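PDB 2IHR: peptide chain release factor RF2 from Thermus thermophilus, which recognises the stop codons UGA and UAA on the ribosome and directs the termination of translation, with release of the finished peptide. Local coordinates for residues K114-T119 with G178-E183; M135-Y140 with D165-L170. One frame throughout, in Å; residues are numbered along the deposited sequence.

Contact 1: K114-T119 with G178-E183; sequences KNAILT and GLLSPE
Leu118 and Leu180 reach each other through different first torsions: Leu118 sends CG anti to its backbone N (chi1 177°), whereas Leu180 has CG anti to its carbonyl carbon (chi1 -79°) and chi2 extended. The two side chains cross at about a right angle and meet through one methyl each, Leu118 CD1 lying 4.2 Å from Leu180 CD2. The other branch of Leu180 turns to the strand two residues earlier, where CD1 comes within 4.2 Å of Ala116 CB. One leucine fork thus spans two successive residues on the same face of the strand, while Ile117 between them points to the other face, against Gln168 and Ile211.

Behind this apolar face, residues 181-183 form a 3-10 segment. Ser181 OG donates to Gly178 O in a bond modelled as unusually short, its length doubtful, and the backbone bond from Ser181 N to the same oxygen is weak. Pro182 and Ser181 pack on helix 342-353, and Glu183 forms a salt bridge with Arg312. The short helix 176-180 lies on a central strand through Leu180, with aliphatic groups making the contacts between the two segments: ordinary helix-on-sheet packing in the mixed alpha-beta core.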
loop_
_atom_site.group_PDB
_atom_site.type_symbol
_atom_site.label_atom_id
_atom_site.label_comp_id
_atom_site.label_asym_id
_atom_site.label_seq_id
_atom_site.Cartn_x
_atom_site.Cartn_y
_atom_site.Cartn_z
ATOM N N LYS A 114 1.514 3.521 -7.479
ATOM C CA LYS A 114 2.914 3.711 -7.120
ATOM C C LYS A 114 3.567 2.694 -6.195
ATOM O O LYS A 114 2.904 1.987 -5.436
ATOM C CB LYS A 114 3.125 5.126 -6.543
ATOM C CG LYS A 114 3.705 6.148 -7.545
ATOM C CD LYS A 114 2.622 6.905 -8.331
ATOM C CE LYS A 114 3.221 7.842 -9.392
ATOM N NZ LYS A 114 2.276 8.930 -9.810
ATOM N N ASN A 115 4.887 2.629 -6.263
ATOM C CA ASN A 115 5.614 1.735 -5.398
ATOM C C ASN A 115 5.424 2.214 -3.988
ATOM O O ASN A 115 4.939 3.324 -3.769
ATOM C CB ASN A 115 7.064 1.696 -5.794
ATOM C CG ASN A 115 7.232 1.124 -7.167
ATOM O OD1 ASN A 115 8.341 0.932 -7.640
ATOM N ND2 ASN A 115 6.106 0.841 -7.827
ATOM N N ALA A 116 5.798 1.378 -3.027
ATOM C CA ALA A 116 5.565 1.708 -1.643
ATOM C C ALA A 116 6.780 1.804 -0.734
ATOM O O ALA A 116 7.785 1.074 -0.895
ATOM C CB ALA A 116 4.567 0.712 -1.090
ATOM N N ILE A 117 6.685 2.750 0.204
ATOM C CA ILE A 117 7.709 2.989 1.227
ATOM C C ILE A 117 7.016 2.616 2.533
ATOM O O ILE A 117 6.124 3.338 3.013
ATOM C CB ILE A 117 8.112 4.456 1.316
ATOM C CG1 ILE A 117 8.629 4.930 -0.044
ATOM C CG2 ILE A 117 9.156 4.634 2.438
ATOM C CD1 ILE A 117 8.697 6.443 -0.190
ATOM N N LEU A 118 7.404 1.452 3.059
ATOM C CA LEU A 118 6.851 0.880 4.287
ATOM C C LEU A 118 7.905 0.957 5.396
ATOM O O LEU A 118 9.091 0.601 5.182
ATOM C CB LEU A 118 6.405 -0.566 4.011
ATOM C CG LEU A 118 5.846 -1.453 5.157
ATOM C CD1 LEU A 118 4.664 -2.310 4.659
ATOM C CD2 LEU A 118 6.974 -2.312 5.726
ATOM N N THR A 119 7.478 1.453 6.567
ATOM C CA THR A 119 8.401 1.629 7.702
ATOM C C THR A 119 7.873 0.980 8.981
ATOM O O THR A 119 6.703 1.141 9.328
ATOM C CB THR A 119 8.615 3.140 8.022
ATOM O OG1 THR A 119 8.762 3.888 6.812
ATOM C CG2 THR A 119 9.850 3.333 8.895
ATOM N N GLY A 178 -0.926 0.941 -3.046
ATOM C CA GLY A 178 -2.330 0.599 -2.849
ATOM C C GLY A 178 -2.604 -0.634 -1.989
ATOM O O GLY A 178 -3.325 -0.553 -0.988
ATOM N N LEU A 179 -2.053 -1.780 -2.395
ATOM C CA LEU A 179 -2.213 -3.036 -1.663
ATOM C C LEU A 179 -1.728 -2.955 -0.229
ATOM O O LEU A 179 -2.424 -3.371 0.679
ATOM C CB LEU A 179 -1.444 -4.165 -2.350
ATOM C CG LEU A 179 -1.974 -4.472 -3.750
ATOM C CD1 LEU A 179 -1.085 -5.527 -4.399
ATOM C CD2 LEU A 179 -3.416 -4.954 -3.671
ATOM N N LEU A 180 -0.522 -2.433 -0.041
ATOM C CA LEU A 180 0.073 -2.315 1.270
ATOM C C LEU A 180 -0.532 -1.198 2.122
ATOM O O LEU A 180 -0.388 -1.187 3.359
ATOM C CB LEU A 180 1.572 -2.062 1.119
ATOM C CG LEU A 180 2.343 -3.327 0.811
ATOM C CD1 LEU A 180 3.859 -3.091 0.581
ATOM C CD2 LEU A 180 2.076 -4.268 1.996
ATOM N N SER A 181 -1.202 -0.267 1.458
ATOM C CA SER A 181 -1.746 0.885 2.141
ATOM C C SER A 181 -2.671 0.624 3.356
ATOM O O SER A 181 -2.562 1.306 4.361
ATOM C CB SER A 181 -2.374 1.847 1.100
ATOM O OG SER A 181 -3.618 1.420 0.549
ATOM N N PRO A 182 -3.542 -0.394 3.303
ATOM C CA PRO A 182 -4.427 -0.640 4.442
ATOM C C PRO A 182 -3.750 -1.351 5.597
ATOM O O PRO A 182 -4.401 -1.792 6.553
ATOM C CB PRO A 182 -5.509 -1.500 3.834
ATOM C CG PRO A 182 -4.727 -2.356 2.860
ATOM C CD PRO A 182 -3.844 -1.325 2.198
ATOM N N GLU A 183 -2.437 -1.461 5.510
ATOM C CA GLU A 183 -1.671 -2.144 6.526
ATOM C C GLU A 183 -1.056 -1.156 7.506
ATOM O O GLU A 183 -0.559 -1.523 8.579
ATOM C CB GLU A 183 -0.567 -2.955 5.827
ATOM C CG GLU A 183 -1.085 -4.145 5.042
ATOM C CD GLU A 183 -1.687 -5.233 5.939
ATOM O OE1 GLU A 183 -0.931 -5.822 6.767
ATOM O OE2 GLU A 183 -2.916 -5.488 5.812
#

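Contact 2: M135-Y140 with D165-L170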
loop_
_atom_site.group_PDB
_atom_site.type_symbol
_atom_site.label_atom_id
_atom_site.label_comp_id
_atom_site.label_asym_id
_atom_site.label_seq_id
_atom_site.Cartn_x
_atom_site.Cartn_y
_atom_site.Cartn_z
ATOM N N MET A 135 9.551 -9.552 12.776
ATOM C CA MET A 135 8.572 -10.500 12.308
ATOM C C MET A 135 7.677 -9.917 11.250
ATOM O O MET A 135 7.398 -10.552 10.209
ATOM C CB MET A 135 7.740 -11.025 13.477
ATOM C CG MET A 135 8.551 -11.926 14.473
ATOM S SD MET A 135 7.390 -12.867 15.494
ATOM C CE MET A 135 7.781 -12.230 17.101
ATOM N N LEU A 136 7.211 -8.708 11.516
ATOM C CA LEU A 136 6.369 -8.013 10.571
ATOM C C LEU A 136 7.203 -7.763 9.291
ATOM O O LEU A 136 6.672 -7.897 8.183
ATOM C CB LEU A 136 5.892 -6.693 11.205
ATOM C CG LEU A 136 4.842 -6.754 12.341
ATOM C CD1 LEU A 136 4.881 -5.459 13.183
ATOM C CD2 LEU A 136 3.438 -6.958 11.743
ATOM N N LEU A 137 8.493 -7.404 9.453
ATOM C CA LEU A 137 9.414 -7.136 8.329
ATOM C C LEU A 137 9.521 -8.369 7.430
ATOM O O LEU A 137 9.506 -8.271 6.218
ATOM C CB LEU A 137 10.839 -6.813 8.827
ATOM C CG LEU A 137 11.826 -5.909 8.003
ATOM C CD1 LEU A 137 13.241 -6.434 8.153
ATOM C CD2 LEU A 137 11.459 -5.819 6.559
ATOM N N ARG A 138 9.667 -9.527 8.055
ATOM C CA ARG A 138 9.751 -10.793 7.357
ATOM C C ARG A 138 8.374 -11.037 6.677
ATOM O O ARG A 138 8.275 -11.524 5.519
ATOM C CB ARG A 138 10.046 -11.859 8.395
ATOM C CG ARG A 138 10.938 -13.003 7.953
ATOM C CD ARG A 138 12.245 -12.956 8.724
ATOM N NE ARG A 138 12.009 -13.120 10.150
ATOM C CZ ARG A 138 12.958 -13.140 11.079
ATOM N NH1 ARG A 138 14.242 -13.004 10.745
ATOM N NH2 ARG A 138 12.612 -13.295 12.350
ATOM N N MET A 139 7.300 -10.680 7.384
ATOM C CA MET A 139 5.996 -10.884 6.818
ATOM C C MET A 139 5.845 -10.093 5.551
ATOM O O MET A 139 5.482 -10.641 4.513
ATOM C CB MET A 139 4.927 -10.487 7.799
ATOM C CG MET A 139 3.494 -10.649 7.323
ATOM S SD MET A 139 2.302 -10.209 8.618
ATOM C CE MET A 139 2.348 -8.595 8.467
ATOM N N TYR A 140 6.118 -8.802 5.612
ATOM C CA TYR A 140 5.985 -7.969 4.416
ATOM C C TYR A 140 7.029 -8.313 3.344
ATOM O O TYR A 140 6.803 -8.148 2.158
ATOM C CB TYR A 140 6.083 -6.492 4.821
ATOM C CG TYR A 140 4.912 -6.044 5.652
ATOM C CD1 TYR A 140 3.629 -6.168 5.172
ATOM C CD2 TYR A 140 5.080 -5.570 6.952
ATOM C CE1 TYR A 140 2.539 -5.865 5.945
ATOM C CE2 TYR A 140 3.976 -5.237 7.743
ATOM C CZ TYR A 140 2.709 -5.401 7.235
ATOM O OH TYR A 140 1.588 -5.173 8.023
ATOM N N ASP A 165 15.292 -2.284 15.654
ATOM C CA ASP A 165 14.844 -1.074 16.319
ATOM C C ASP A 165 14.215 -0.143 15.324
ATOM O O ASP A 165 13.548 0.843 15.689
ATOM C CB ASP A 165 15.991 -0.368 17.006
ATOM C CG ASP A 165 15.984 -0.577 18.499
ATOM O OD1 ASP A 165 14.928 -0.361 19.149
ATOM O OD2 ASP A 165 17.050 -0.953 19.020
ATOM N N TYR A 166 14.415 -0.474 14.058
ATOM C CA TYR A 166 13.860 0.306 12.975
ATOM C C TYR A 166 14.164 -0.400 11.649
ATOM O O TYR A 166 15.171 -1.114 11.508
ATOM C CB TYR A 166 14.469 1.705 13.026
ATOM C CG TYR A 166 14.130 2.625 11.873
ATOM C CD1 TYR A 166 14.696 2.421 10.603
ATOM C CD2 TYR A 166 13.198 3.669 12.029
ATOM C CE1 TYR A 166 14.343 3.213 9.517
ATOM C CE2 TYR A 166 12.828 4.481 10.937
ATOM C CZ TYR A 166 13.409 4.232 9.681
ATOM O OH TYR A 166 13.045 4.961 8.565
ATOM N N ALA A 167 13.274 -0.231 10.684
ATOM C CA ALA A 167 13.467 -0.831 9.372
ATOM C C ALA A 167 12.606 -0.045 8.435
ATOM O O ALA A 167 11.545 0.416 8.826
ATOM C CB ALA A 167 13.052 -2.298 9.372
ATOM N N GLN A 168 13.091 0.144 7.209
ATOM C CA GLN A 168 12.363 0.873 6.170
ATOM C C GLN A 168 12.683 0.331 4.779
ATOM O O GLN A 168 13.818 0.378 4.325
ATOM C CB GLN A 168 12.691 2.356 6.216
ATOM C CG GLN A 168 12.075 3.091 5.056
ATOM C CD GLN A 168 12.384 4.539 5.101
ATOM O OE1 GLN A 168 13.525 4.957 4.853
ATOM N NE2 GLN A 168 11.378 5.336 5.449
ATOM N N ILE A 169 11.651 -0.162 4.103
ATOM C CA ILE A 169 11.818 -0.744 2.789
ATOM C C ILE A 169 11.053 -0.068 1.660
ATOM O O ILE A 169 10.134 0.733 1.874
ATOM C CB ILE A 169 11.449 -2.218 2.808
ATOM C CG1 ILE A 169 9.934 -2.391 3.010
ATOM C CG2 ILE A 169 12.226 -2.900 3.916
ATOM C CD1 ILE A 169 9.401 -3.864 2.795
ATOM N N LEU A 170 11.474 -0.414 0.444
ATOM C CA LEU A 170 10.904 0.121 -0.772
ATOM C C LEU A 170 10.476 -1.106 -1.535
ATOM O O LEU A 170 11.313 -1.971 -1.885
ATOM C CB LEU A 170 11.976 0.885 -1.538
ATOM C CG LEU A 170 11.607 1.536 -2.870
ATOM C CD1 LEU A 170 10.472 2.469 -2.699
ATOM C CD2 LEU A 170 12.819 2.241 -3.394
#
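Leu137 lies over the strand residues Ala167 and Ile169, touching Ala167 with its branch point and Ile169 with one methyl. Its CG sits 4.1 Å from Ala167 CB, and its CD2 methyl is 4.0 Å from Ile169 CG2. With CG anti to the backbone N (chi1 -153°), the leucine extends from the helix toward the sheet, and its branch point settles above the small alanine while one methyl continues along the strand to the isoleucine.

Ile169 meets it with the shorter branch. Its CG1 stands between the backbone N and the carbonyl carbon (chi1 69°), which leaves CG2 anti to the carbonyl carbon and presented to the leucine; the two side chains cross obliquely. Ala167 and Ile169, two residues apart, share the face turned to the helix, and Gln168 between them points away, its NE2 bonded to Thr119 OG1 on the neighbouring strand. At the start of the segment, a classic beta bulge sets Asp165 and Tyr166 together opposite Thr157 on the neighbouring strand.

One turn along the helix, Tyr140 begins toward the strand but its end leads away, and its side chain touches Leu118 and Val208. Met139 CE lies 3.4 Å above one face of this ring, offset toward the rim. Leu156, on strand 150-158, touches both Leu137 and Ala167 and so extends the apolar patch beyond the two segments.

The chemistry is wholly aliphatic: methyl and methine groups meet at van der Waals distance, and neither a polar bond nor a charge pair joins helix to strand here. Cohesion between these two segments probably rests on dispersion and the exclusion of water, and depends on how closely the three side chains fit.

In the fold
The two contacts have centres 12 Å apart and draw on one mixed sheet, in which strands 115-122 and 164-172 are antiparallel neighbours joined by bonds such as Leu118 O to Ile169 N. Along the chain the order is strand 115-122, helix 127-145, strand 164-172, helix 176-180, so contact 2 is nested within the loop closed by contact 1. Each contact sets a helix on one of these strands, and the hydroxyl of Tyr140 is hydrogen-bonded to the carboxylate of Glu183, joining helix 127-145 to the 3-10 segment that follows helix 176-180. All four segments belong to the PCRF domain, where the pair illustrates how neighbouring strands and their helices build a common apolar core.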